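Local coordinates for aspartate aminotransferase (Leishmania major, PDB 4H51), which probably catalyses the pyridoxal-phosphate-dependent transfer of the amino group of L-aspartate to 2-oxoglutarate, working as a homodimer, at residues Ile99-Thr104 / Thr276-Leu281; Lys127-Val132 / Gln225-Ser230; Asp346-Leu351 / Glu358-Gln363; Glu378-Gln381 / Phe386-Val389; Leu175-Met180 / Asn213-Leu218. All blocks are in the same frame, centred on the assembly; numbering follows the deposited sequence.

Contact 1: Ile99-Thr104 / Thr276-Leu281; sequences IIYGNT and TLSLLL
Y101 reaches from the last turn of helix 90-101 to L280 and S278 on strand 274-280. Its CB leaves the helix toward the strand. CG lies anti to the carbonyl carbon (chi1 -69°), which sends the ring out across the gap. L280 approaches from the opposite direction. Both of its methyls lie over the same face of the ring. L280 CD2 sits 4.0 Å above the plane, shifted toward the rim, and L280 CD1 is 3.9 Å from Y101 CE1. S278 OG comes instead at the CE2 edge, near the ring plane and 4.4 Å from Y101 CE2. At the tip, Y101 OH lies 3.7 Å from L280 CD1. Y101 OH also hydrogen-bonds water 1 at 2.8 Å. That water bonds S278 OG, again at 2.8 Å, so it links helix to strand.

Strand 274-280 runs antiparallel to both of its neighbours, 110-116 and 258-262, in the large mixed sheet typical of class I aminotransferases. Helix 245-252 packs beside the contact, with A251 touching both Y101 and L280. The carbonyl of I100 also accepts a hydrogen bond from R248 of that helix.

The chemistry is mixed. A leucine packs on one face of the ring, while a water takes up its polar end. Y101 and S278 are both buried, and the shared water gives each hydroxyl a partner without direct contact between them.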
# COMPACT_ATOMS: atom_id res chain seq x y z
N ILE B 99 1.89 21.93 3.44
CA ILE B 99 0.53 22.48 3.28
C ILE B 99 -0.24 22.38 4.59
O ILE B 99 -1.16 23.12 4.83
CB ILE B 99 -0.28 21.85 2.13
CG1 ILE B 99 -0.80 20.47 2.47
CG2 ILE B 99 0.53 21.90 0.83
CD1 ILE B 99 -2.01 20.03 1.65
N ILE B 100 0.15 21.44 5.43
CA ILE B 100 -0.57 21.30 6.67
C ILE B 100 -0.02 22.31 7.70
O ILE B 100 -0.83 23.02 8.29
CB ILE B 100 -0.77 19.84 7.14
CG1 ILE B 100 -1.54 19.82 8.45
CG2 ILE B 100 0.51 18.99 7.16
CD1 ILE B 100 -3.04 20.05 8.19
N TYR B 101 1.30 22.42 7.84
CA TYR B 101 1.88 23.29 8.89
C TYR B 101 2.29 24.68 8.44
O TYR B 101 2.54 25.52 9.27
CB TYR B 101 3.06 22.59 9.55
CG TYR B 101 2.61 21.43 10.38
CD1 TYR B 101 1.78 21.64 11.49
CD2 TYR B 101 2.90 20.12 10.02
CE1 TYR B 101 1.33 20.59 12.24
CE2 TYR B 101 2.44 19.07 10.76
CZ TYR B 101 1.65 19.32 11.88
OH TYR B 101 1.18 18.29 12.66
N GLY B 102 2.35 24.91 7.12
CA GLY B 102 2.87 26.18 6.57
C GLY B 102 4.41 26.18 6.55
O GLY B 102 5.02 25.25 7.08
N ASN B 103 5.03 27.22 5.96
CA ASN B 103 6.51 27.39 5.95
C ASN B 103 7.02 27.92 7.29
O ASN B 103 7.32 29.12 7.44
CB ASN B 103 6.95 28.31 4.81
N THR B 104 7.09 27.04 8.28
CA THR B 104 7.27 27.44 9.68
C THR B 104 8.38 26.59 10.33
O THR B 104 8.88 25.62 9.72
CB THR B 104 5.95 27.27 10.49
OG1 THR B 104 5.55 25.88 10.49
CG2 THR B 104 4.80 28.15 9.94
N THR B 276 0.61 11.05 3.53
CA THR B 276 1.74 11.02 4.42
C THR B 276 1.34 10.74 5.86
O THR B 276 0.21 10.98 6.30
CB THR B 276 2.54 12.35 4.45
OG1 THR B 276 1.78 13.40 5.09
CG2 THR B 276 2.96 12.82 3.01
N LEU B 277 2.34 10.28 6.63
CA LEU B 277 2.23 10.22 8.10
C LEU B 277 3.37 11.04 8.66
O LEU B 277 4.53 10.88 8.24
CB LEU B 277 2.35 8.76 8.61
CG LEU B 277 2.38 8.62 10.15
CD1 LEU B 277 1.01 8.86 10.81
CD2 LEU B 277 2.89 7.22 10.47
N SER B 278 3.06 11.92 9.61
CA SER B 278 4.03 12.82 10.16
C SER B 278 3.86 12.94 11.70
O SER B 278 2.75 12.83 12.23
CB SER B 278 3.97 14.17 9.46
OG SER B 278 2.80 14.85 9.76
N LEU B 279 4.99 13.12 12.37
CA LEU B 279 5.06 13.38 13.79
C LEU B 279 5.91 14.62 14.05
O LEU B 279 7.02 14.73 13.55
CB LEU B 279 5.75 12.23 14.54
CG LEU B 279 5.91 12.31 16.07
CD1 LEU B 279 4.59 12.37 16.80
CD2 LEU B 279 6.72 11.15 16.60
N LEU B 280 5.38 15.50 14.88
CA LEU B 280 6.14 16.58 15.46
C LEU B 280 6.78 16.11 16.74
O LEU B 280 6.06 15.69 17.66
CB LEU B 280 5.20 17.72 15.86
CG LEU B 280 4.42 18.36 14.72
CD1 LEU B 280 3.57 19.53 15.26
CD2 LEU B 280 5.35 18.80 13.61
N LEU B 281 8.09 16.22 16.87
CA LEU B 281 8.71 15.69 18.06
C LEU B 281 9.53 16.73 18.85
O LEU B 281 10.46 17.37 18.34
CB LEU B 281 9.47 14.38 17.72
CG LEU B 281 9.87 13.41 18.84
CD1 LEU B 281 8.80 13.17 19.90
CD2 LEU B 281 10.36 12.07 18.32
O HOH W 1 2.56 15.88 12.36

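Contact 2: Lys127-Val132 / Gln225-Ser230; sequences KLLTRV and QVFFDS
The F227 ring meets L129 at its CD2 corner. L129 CD1 comes in at a slant, 4.0 Å from F227 CD2. Nearby, the F228 ring carries V226 CG1 over one face, 3.7 Å above its plane. This is helix-on-sheet packing in the large domain of the class I aminotransferase fold. Helix 117-129 supplies L129, and the central strand 225-230 supplies Q225 and F227.

The leucine divides its two methyls between two strand residues. CD1 goes to F227, while L129 CD2 touches Q225 CG at 3.8 Å. F227 has CG anti to its backbone N (chi1 -169°), which sets CG beside the carbonyl carbon and sends the ring toward the helix. Q225 bends at chi2, and its CD also comes near L129 CD2, at 4.1 Å. All three of these side chains are buried.

Just past L129 the hydroxyl of T130 turns back to the helix. T130 OG1 donates to K127 O at 2.7 Å, in the carbonyl plane and on a lone pair.

The strand also leads to the cofactor: D229 OD2 hydrogen-bonds H150 and lies close to N1 of the modified lysine at position 265. At the other end W21 of the second subunit packs on L129 and donates to Q225 OE1, and Q225 NE2 bonds the carbonyl of E256. Q225 NE2 also donates to V226 O at 3.1 Å, arriving from above the carbonyl plane.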
# COMPACT_ATOMS: atom_id res chain seq x y z
N LYS B 127 -0.06 1.51 14.10
CA LYS B 127 1.01 0.55 14.40
C LYS B 127 2.20 1.19 15.07
O LYS B 127 2.75 0.67 16.04
CB LYS B 127 1.46 -0.20 13.12
CG LYS B 127 0.36 -1.09 12.57
CD LYS B 127 0.74 -1.91 11.33
CE LYS B 127 -0.51 -2.14 10.47
NZ LYS B 127 -0.43 -3.26 9.48
N LEU B 128 2.64 2.33 14.57
CA LEU B 128 3.77 3.02 15.20
C LEU B 128 3.52 3.28 16.71
O LEU B 128 4.42 3.17 17.55
CB LEU B 128 4.03 4.34 14.48
CG LEU B 128 5.11 5.28 15.04
CD1 LEU B 128 6.51 4.66 14.97
CD2 LEU B 128 5.09 6.59 14.27
N LEU B 129 2.29 3.66 17.02
CA LEU B 129 1.90 4.05 18.39
C LEU B 129 1.97 2.86 19.34
O LEU B 129 2.16 3.04 20.54
CB LEU B 129 0.52 4.68 18.38
CG LEU B 129 0.50 6.13 17.88
CD1 LEU B 129 -0.90 6.65 17.65
CD2 LEU B 129 1.26 7.12 18.73
N THR B 130 1.80 1.64 18.82
CA THR B 130 1.95 0.43 19.64
C THR B 130 3.40 0.26 20.11
O THR B 130 3.65 -0.55 21.00
CB THR B 130 1.45 -0.85 18.95
OG1 THR B 130 2.36 -1.27 17.91
CG2 THR B 130 0.05 -0.64 18.37
N ARG B 131 4.35 1.01 19.54
CA ARG B 131 5.74 0.98 20.01
C ARG B 131 6.07 2.00 21.10
O ARG B 131 7.18 1.98 21.63
CB ARG B 131 6.71 1.16 18.84
CG ARG B 131 6.45 0.24 17.65
CD ARG B 131 6.59 -1.20 18.08
NE ARG B 131 6.20 -2.11 17.03
CZ ARG B 131 7.03 -2.54 16.09
NH1 ARG B 131 8.32 -2.16 16.08
NH2 ARG B 131 6.56 -3.38 15.17
N VAL B 132 5.11 2.90 21.39
CA VAL B 132 5.28 4.01 22.34
C VAL B 132 4.27 3.83 23.50
O VAL B 132 4.53 4.25 24.62
CB VAL B 132 5.03 5.38 21.64
CG1 VAL B 132 5.69 6.50 22.40
CG2 VAL B 132 5.56 5.36 20.22
N GLN B 225 -1.86 11.51 23.74
CA GLN B 225 -1.36 11.55 22.36
C GLN B 225 -2.47 11.97 21.42
O GLN B 225 -3.56 11.32 21.37
CB GLN B 225 -0.84 10.20 21.91
CG GLN B 225 -0.36 10.14 20.46
CD GLN B 225 0.92 10.92 20.23
OE1 GLN B 225 1.91 10.78 20.99
NE2 GLN B 225 0.92 11.79 19.19
N VAL B 226 -2.19 13.00 20.64
CA VAL B 226 -3.12 13.40 19.55
C VAL B 226 -2.71 12.78 18.21
O VAL B 226 -1.56 12.93 17.76
CB VAL B 226 -3.20 14.94 19.42
CG1 VAL B 226 -4.00 15.37 18.22
CG2 VAL B 226 -3.78 15.59 20.70
N PHE B 227 -3.66 12.16 17.55
CA PHE B 227 -3.52 11.63 16.18
C PHE B 227 -4.60 12.26 15.29
O PHE B 227 -5.75 11.89 15.35
CB PHE B 227 -3.65 10.10 16.20
CG PHE B 227 -3.26 9.38 14.94
CD1 PHE B 227 -2.73 10.02 13.87
CD2 PHE B 227 -3.42 8.00 14.88
CE1 PHE B 227 -2.34 9.35 12.72
CE2 PHE B 227 -3.04 7.30 13.75
CZ PHE B 227 -2.49 7.97 12.66
N PHE B 228 -4.21 13.22 14.47
CA PHE B 228 -5.11 13.87 13.53
C PHE B 228 -5.28 13.04 12.28
O PHE B 228 -4.31 12.55 11.70
CB PHE B 228 -4.62 15.28 13.14
CG PHE B 228 -4.97 16.36 14.12
CD1 PHE B 228 -6.30 16.72 14.32
CD2 PHE B 228 -3.98 17.10 14.78
CE1 PHE B 228 -6.62 17.76 15.20
CE2 PHE B 228 -4.29 18.10 15.65
CZ PHE B 228 -5.64 18.41 15.88
N ASP B 229 -6.52 12.88 11.86
CA ASP B 229 -6.85 12.28 10.59
C ASP B 229 -7.25 13.48 9.73
O ASP B 229 -8.26 14.16 10.02
CB ASP B 229 -8.02 11.30 10.73
CG ASP B 229 -8.32 10.53 9.45
OD1 ASP B 229 -7.90 11.02 8.37
OD2 ASP B 229 -8.98 9.46 9.52
N SER B 230 -6.42 13.80 8.73
CA SER B 230 -6.61 14.97 7.89
C SER B 230 -6.86 14.58 6.43
O SER B 230 -5.95 14.56 5.60
CB SER B 230 -5.39 15.90 8.04
OG SER B 230 -5.54 17.04 7.24

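Contact 3: Asp346-Leu351 / Glu358-Gln363; sequences DELLRL and EHVINQ
L348 and V360 form the apolar centre of this contact, with L348 CD1 4.0 Å from V360 CG2. The two side chains are set aslant to one another. CG2, the valine methyl beside the backbone N and anti to the carbonyl carbon, is the one that meets L348. At the outer margin the fit is looser. L349 CD2 lies 4.3 Å from E358 OE2, a carbon-to-oxygen contact. L349 is exposed.

A second shell packs round these groups. The hydroxyl of Y345 is hydrogen-bonded to E358 OE2, which holds the carboxylate next to helix 320-350. V344 packs on V360, and I410 and W357 pack on L348. R341 gives a hydrogen bond to V360 O, tying the short helix 359-362 to the long one through its backbone.

Further out, on another side of the long helix, R350 grips E347 side-on. R350 NE bonds E347 OE1 at 2.8 Å, with an N-H...acceptor angle of 176°. R350 NH1 forms a salt bridge with E347 OE2 at 2.8 Å. Both oxygens lie in the guanidinium plane, but the nitrogens meet the carboxylate from above its own plane. E347 OE2 has a second partner in Q408 of helix 400-416.

The arrangement is a short-range helix-to-helix packing in the small domain of a class I aminotransferase, at the end of the long helix 320-350.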
# COMPACT_ATOMS: atom_id res chain seq x y z
N ASP B 346 -32.94 25.21 0.83
CA ASP B 346 -34.01 26.14 0.39
C ASP B 346 -35.25 25.38 0.02
O ASP B 346 -36.37 25.87 0.18
CB ASP B 346 -33.54 27.04 -0.78
CG ASP B 346 -32.58 28.12 -0.33
OD1 ASP B 346 -32.59 28.50 0.86
OD2 ASP B 346 -31.78 28.58 -1.16
N GLU B 347 -35.07 24.16 -0.48
CA GLU B 347 -36.18 23.33 -0.87
C GLU B 347 -36.85 22.72 0.35
O GLU B 347 -38.08 22.62 0.39
CB GLU B 347 -35.72 22.25 -1.84
CG GLU B 347 -36.79 21.37 -2.43
CD GLU B 347 -37.79 22.10 -3.34
OE1 GLU B 347 -37.71 23.35 -3.47
OE2 GLU B 347 -38.66 21.41 -3.91
N LEU B 348 -36.07 22.30 1.35
CA LEU B 348 -36.67 21.85 2.61
C LEU B 348 -37.52 22.96 3.25
O LEU B 348 -38.57 22.67 3.80
CB LEU B 348 -35.62 21.39 3.60
CG LEU B 348 -34.87 20.13 3.19
CD1 LEU B 348 -33.61 19.93 4.07
CD2 LEU B 348 -35.79 18.93 3.24
N LEU B 349 -37.05 24.20 3.18
CA LEU B 349 -37.82 25.33 3.71
C LEU B 349 -39.13 25.51 2.94
O LEU B 349 -40.19 25.78 3.53
CB LEU B 349 -37.03 26.63 3.62
CG LEU B 349 -35.87 26.81 4.60
CD1 LEU B 349 -35.43 28.27 4.57
CD2 LEU B 349 -36.21 26.33 6.01
N ARG B 350 -39.04 25.34 1.62
CA ARG B 350 -40.15 25.59 0.75
C ARG B 350 -41.20 24.51 0.92
O ARG B 350 -42.38 24.79 0.84
CB ARG B 350 -39.66 25.63 -0.70
CG ARG B 350 -40.66 26.23 -1.67
CD ARG B 350 -40.27 25.96 -3.11
NE ARG B 350 -40.27 24.52 -3.38
CZ ARG B 350 -41.35 23.78 -3.58
NH1 ARG B 350 -41.22 22.48 -3.82
NH2 ARG B 350 -42.57 24.32 -3.57
N LEU B 351 -40.76 23.28 1.13
CA LEU B 351 -41.69 22.18 1.32
C LEU B 351 -42.22 22.13 2.77
O LEU B 351 -42.97 21.21 3.12
CB LEU B 351 -41.03 20.84 0.97
CG LEU B 351 -40.82 20.52 -0.51
CD1 LEU B 351 -39.64 19.58 -0.69
CD2 LEU B 351 -42.09 19.91 -1.08
N GLU B 358 -31.26 23.54 9.31
CA GLU B 358 -30.11 24.43 9.19
C GLU B 358 -28.78 23.66 9.23
O GLU B 358 -27.75 24.13 8.76
CB GLU B 358 -30.16 25.54 10.24
CG GLU B 358 -31.21 26.64 9.94
CD GLU B 358 -32.67 26.21 10.17
OE1 GLU B 358 -32.96 25.48 11.14
OE2 GLU B 358 -33.56 26.61 9.37
N HIS B 359 -28.80 22.47 9.80
CA HIS B 359 -27.60 21.64 9.76
C HIS B 359 -27.12 21.38 8.35
O HIS B 359 -25.91 21.20 8.14
CB HIS B 359 -27.75 20.35 10.55
CG HIS B 359 -28.95 19.51 10.16
ND1 HIS B 359 -30.22 19.85 10.48
CD2 HIS B 359 -29.02 18.25 9.56
CE1 HIS B 359 -31.05 18.90 10.04
NE2 HIS B 359 -30.31 17.91 9.49
N VAL B 360 -28.05 21.32 7.40
CA VAL B 360 -27.73 21.08 6.00
C VAL B 360 -26.75 22.12 5.47
O VAL B 360 -25.76 21.78 4.81
CB VAL B 360 -28.99 21.03 5.12
CG1 VAL B 360 -28.60 20.85 3.66
CG2 VAL B 360 -29.95 19.93 5.57
N ILE B 361 -27.01 23.39 5.76
CA ILE B 361 -26.10 24.47 5.34
C ILE B 361 -24.97 24.74 6.33
O ILE B 361 -23.93 25.26 5.95
CB ILE B 361 -26.87 25.78 4.98
CG1 ILE B 361 -27.89 26.17 6.05
CG2 ILE B 361 -27.60 25.66 3.66
CD1 ILE B 361 -28.48 27.55 5.83
N ASN B 362 -25.14 24.41 7.61
CA ASN B 362 -24.10 24.65 8.58
C ASN B 362 -23.03 23.55 8.63
O ASN B 362 -21.90 23.80 9.03
CB ASN B 362 -24.66 24.87 10.00
CG ASN B 362 -25.59 26.08 10.09
OD1 ASN B 362 -25.44 27.05 9.35
ND2 ASN B 362 -26.59 26.00 10.97
N GLN B 363 -23.38 22.32 8.26
CA GLN B 363 -22.39 21.27 8.20
C GLN B 363 -21.45 21.59 7.03
O GLN B 363 -21.84 22.26 6.07
CB GLN B 363 -23.06 19.88 8.08
CG GLN B 363 -23.65 19.40 9.40
CD GLN B 363 -24.60 18.23 9.25
OE1 GLN B 363 -24.79 17.77 8.16
NE2 GLN B 363 -25.16 17.73 10.36

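Contact 4: Glu378-Gln381 / Phe386-Val389; sequences EYCQ and FITV
Q381 and I387 are joined by the one hydrogen bond between the two segments. They belong to the buried, closely fitted part of the contact, together with F386 and C380. Q381 NE2 donates to I387 O at 2.8 Å, with an N-H...acceptor angle of 170°. The acceptor lies in the amide plane of Q381, and the donor lies in the carbonyl plane of I387. The side chain of Q381 is extended beyond CG, which carries the amide across to that oxygen. The same nitrogen touches V389 CG1 at 3.4 Å. The backbone oxygen of Q381 sits over one face of the F386 ring, 3.5 Å above its plane and offset toward the rim. R38 and A39 of helix 31-41 also touch this ring, and L35 packs on Q381.

The segments belong to the small domain of the class I aminotransferase fold. Helix 374-382 turns back here through the short strand 385-386. That strand pairs in parallel with strand 47-48, where F386 and A47 share backbone hydrogen bonding.

C380 adds an apolar contact, with its SG 4.1 Å from I387 CD1. CG1 of I387 lies between the backbone N and the carbonyl carbon (chi1 65°), and CD1 extends from it toward the cysteine. By contrast, E378 and V389 form the looser, partly exposed side. There E378 CG comes only to 4.4 Å from V389 CG1, and the glutamate OE2 makes a weak, long ion pair with K374.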
# COMPACT_ATOMS: atom_id res chain seq x y z
N GLU B 378 -33.52 3.84 4.84
CA GLU B 378 -33.84 2.66 4.01
C GLU B 378 -34.89 3.00 2.94
O GLU B 378 -34.75 2.61 1.78
CB GLU B 378 -34.29 1.46 4.89
CG GLU B 378 -33.08 0.65 5.35
CD GLU B 378 -33.33 -0.26 6.54
OE1 GLU B 378 -34.44 -0.22 7.11
OE2 GLU B 378 -32.38 -0.99 6.90
N TYR B 379 -35.93 3.72 3.35
CA TYR B 379 -36.88 4.25 2.44
C TYR B 379 -36.15 4.97 1.26
O TYR B 379 -36.31 4.60 0.06
CB TYR B 379 -37.83 5.22 3.18
CG TYR B 379 -38.85 5.79 2.25
CD1 TYR B 379 -40.04 5.09 1.97
CD2 TYR B 379 -38.64 7.00 1.61
CE1 TYR B 379 -40.99 5.60 1.09
CE2 TYR B 379 -39.59 7.52 0.72
CZ TYR B 379 -40.75 6.81 0.45
OH TYR B 379 -41.68 7.33 -0.44
N CYS B 380 -35.33 5.96 1.63
CA CYS B 380 -34.72 6.84 0.65
C CYS B 380 -33.97 5.95 -0.34
O CYS B 380 -34.03 6.15 -1.57
CB CYS B 380 -33.76 7.85 1.34
SG CYS B 380 -34.50 9.24 2.26
N GLN B 381 -33.32 4.94 0.20
CA GLN B 381 -32.47 4.05 -0.58
C GLN B 381 -33.29 3.29 -1.63
O GLN B 381 -32.85 3.12 -2.77
CB GLN B 381 -31.75 3.05 0.32
CG GLN B 381 -30.65 3.66 1.17
CD GLN B 381 -30.15 2.71 2.26
OE1 GLN B 381 -30.74 1.64 2.49
NE2 GLN B 381 -29.07 3.10 2.96
N PHE B 386 -29.71 7.25 -2.53
CA PHE B 386 -28.80 6.36 -1.81
C PHE B 386 -27.92 7.17 -0.85
O PHE B 386 -26.79 7.55 -1.17
CB PHE B 386 -27.93 5.55 -2.76
CG PHE B 386 -28.69 4.60 -3.65
CD1 PHE B 386 -28.94 3.29 -3.24
CD2 PHE B 386 -29.15 5.01 -4.88
CE1 PHE B 386 -29.62 2.41 -4.05
CE2 PHE B 386 -29.82 4.14 -5.71
CZ PHE B 386 -30.07 2.83 -5.28
N ILE B 387 -28.50 7.43 0.30
CA ILE B 387 -27.74 7.85 1.49
C ILE B 387 -27.45 6.62 2.37
O ILE B 387 -28.08 5.55 2.18
CB ILE B 387 -28.53 8.92 2.28
CG1 ILE B 387 -29.82 8.36 2.84
CG2 ILE B 387 -28.86 10.10 1.38
CD1 ILE B 387 -30.60 9.35 3.64
N THR B 388 -26.56 6.73 3.35
CA THR B 388 -26.38 5.63 4.28
C THR B 388 -27.54 5.47 5.27
O THR B 388 -28.35 6.39 5.52
CB THR B 388 -25.06 5.72 5.07
OG1 THR B 388 -25.21 6.71 6.13
CG2 THR B 388 -23.90 6.09 4.12
N VAL B 389 -27.58 4.28 5.88
CA VAL B 389 -28.57 3.97 6.88
C VAL B 389 -28.46 4.87 8.14
O VAL B 389 -29.42 5.03 8.87
CB VAL B 389 -28.55 2.46 7.26
CG1 VAL B 389 -28.85 1.62 6.04
CG2 VAL B 389 -27.22 2.05 7.85

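Contact 5: Leu175-Met180 / Asn213-Leu218; sequences LNFEGM and NEIASL
The ring of F177 points its edge at E214 and I215, across the gap between helix 177-186 and helix 209-221. Both helices belong to the large domain of the class I aminotransferase fold. I215 CG1 lies near the ring plane, 3.7 Å from F177 CE1. E214 CB also lies in that plane, 3.9 Å from F177 CZ. The carboxylate of E214 stands almost upright against the ring, with the two planes 86° apart. Its OE1 comes to 3.7 Å from F177 CE2. The first torsion of F177 (chi1 -169°) turns the ring away from its own backbone N and out to the second helix.

M180 follows one turn later and meets I215 at about a right angle. Its chain is extended, so the end methyl does the touching. M180 CE is 3.8 Å from I215 CD1. The isoleucine tip therefore lies against both the methionine methyl and the phenylalanine edge. F250 of helix 245-252 packs on I215, while Y165 and Y167 of strand 162-169 pack on M180.

Charges gather at the exposed side, round E214. K181 makes salt bridges with both E214 OE1 and E178 OE2, which probably eases the repulsion between the two carboxylates. The start of helix 177-186 is closed by N176 at the N-cap. G179 N donates to N176 OD1 at 2.9 Å, approaching from above the side-chain carbonyl plane.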
# COMPACT_ATOMS: atom_id res chain seq x y z
N LEU B 175 -22.23 19.73 18.10
CA LEU B 175 -21.28 19.07 18.99
C LEU B 175 -21.76 19.06 20.43
O LEU B 175 -22.08 20.09 20.98
CB LEU B 175 -19.90 19.76 18.93
CG LEU B 175 -18.83 19.01 18.20
CD1 LEU B 175 -19.35 18.71 16.81
CD2 LEU B 175 -17.51 19.81 18.18
N ASN B 176 -21.80 17.90 21.04
CA ASN B 176 -21.91 17.80 22.48
C ASN B 176 -20.55 18.09 23.09
O ASN B 176 -19.79 17.18 23.46
CB ASN B 176 -22.37 16.40 22.89
CG ASN B 176 -22.51 16.24 24.41
OD1 ASN B 176 -22.27 17.15 25.20
ND2 ASN B 176 -22.94 15.06 24.81
N PHE B 177 -20.22 19.38 23.19
CA PHE B 177 -18.88 19.75 23.58
C PHE B 177 -18.61 19.48 25.04
O PHE B 177 -17.48 19.08 25.42
CB PHE B 177 -18.57 21.20 23.25
CG PHE B 177 -17.12 21.53 23.39
CD1 PHE B 177 -16.16 20.83 22.64
CD2 PHE B 177 -16.71 22.52 24.27
CE1 PHE B 177 -14.81 21.15 22.78
CE2 PHE B 177 -15.36 22.83 24.40
CZ PHE B 177 -14.42 22.16 23.66
N GLU B 178 -19.63 19.63 25.88
CA GLU B 178 -19.45 19.32 27.31
C GLU B 178 -19.14 17.82 27.53
O GLU B 178 -18.30 17.47 28.33
CB GLU B 178 -20.66 19.79 28.16
CG GLU B 178 -20.81 21.33 28.17
CD GLU B 178 -19.57 22.09 28.68
OE1 GLU B 178 -19.02 21.73 29.75
OE2 GLU B 178 -19.10 23.03 28.02
N GLY B 179 -19.79 16.96 26.76
CA GLY B 179 -19.58 15.54 26.85
C GLY B 179 -18.20 15.17 26.34
O GLY B 179 -17.52 14.30 26.93
N MET B 180 -17.77 15.84 25.29
CA MET B 180 -16.45 15.61 24.72
C MET B 180 -15.37 15.92 25.73
O MET B 180 -14.48 15.12 25.96
CB MET B 180 -16.23 16.43 23.45
CG MET B 180 -14.88 16.16 22.80
SD MET B 180 -14.76 17.02 21.21
CE MET B 180 -13.20 16.42 20.56
N ASN B 213 -9.15 25.31 20.74
CA ASN B 213 -8.19 25.77 21.74
C ASN B 213 -8.43 25.07 23.09
O ASN B 213 -7.46 24.66 23.78
CB ASN B 213 -8.27 27.30 21.89
CG ASN B 213 -7.06 27.89 22.63
OD1 ASN B 213 -5.91 27.61 22.31
ND2 ASN B 213 -7.33 28.77 23.58
N GLU B 214 -9.70 24.90 23.47
CA GLU B 214 -10.01 24.20 24.74
C GLU B 214 -9.60 22.73 24.66
O GLU B 214 -9.07 22.20 25.62
CB GLU B 214 -11.47 24.26 25.09
CG GLU B 214 -11.94 25.64 25.53
CD GLU B 214 -13.33 25.59 26.18
OE1 GLU B 214 -13.58 24.75 27.08
OE2 GLU B 214 -14.21 26.38 25.76
N ILE B 215 -9.78 22.11 23.49
CA ILE B 215 -9.40 20.69 23.34
C ILE B 215 -7.89 20.56 23.45
O ILE B 215 -7.39 19.61 24.08
CB ILE B 215 -9.85 20.12 22.00
CG1 ILE B 215 -11.38 20.07 21.92
CG2 ILE B 215 -9.31 18.68 21.82
CD1 ILE B 215 -11.87 19.98 20.49
N ALA B 216 -7.14 21.49 22.86
CA ALA B 216 -5.67 21.47 23.00
C ALA B 216 -5.26 21.55 24.47
O ALA B 216 -4.39 20.81 24.89
CB ALA B 216 -4.99 22.56 22.20
N SER B 217 -5.84 22.46 25.23
CA SER B 217 -5.51 22.58 26.65
C SER B 217 -5.73 21.28 27.43
O SER B 217 -4.92 20.91 28.28
CB SER B 217 -6.35 23.67 27.31
OG SER B 217 -6.03 24.91 26.75
N LEU B 218 -6.82 20.60 27.13
CA LEU B 218 -7.14 19.33 27.78
C LEU B 218 -6.18 18.22 27.37
O LEU B 218 -5.77 17.39 28.21
CB LEU B 218 -8.56 18.90 27.42
CG LEU B 218 -9.66 19.80 27.96
CD1 LEU B 218 -10.99 19.19 27.59
CD2 LEU B 218 -9.55 19.95 29.48

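Overall arrangement
Contacts 1, 2 and 5 lie in the large domain, and contacts 3 and 4 in the small domain. Contacts 1 and 2 share the mixed sheet; their centres are about 14 Å apart, and L277 of one touches F227 of the other. Both also meet the second subunit. Contact 5 falls between the segments of contact 2 along the chain, and both fall between those of contact 1. Helix 209-221 of contact 5 leads into strand 225-230 of contact 2. Contacts 3 and 4 follow in series, with centres about 18 Å apart. Contacts 1 and 3, about 36 Å apart between centres, lie on opposite sides of the chain's centre. The set thus samples the sheet whose strand 225-230 carries D229 close to the cofactor, and the C-terminal part of the small domain.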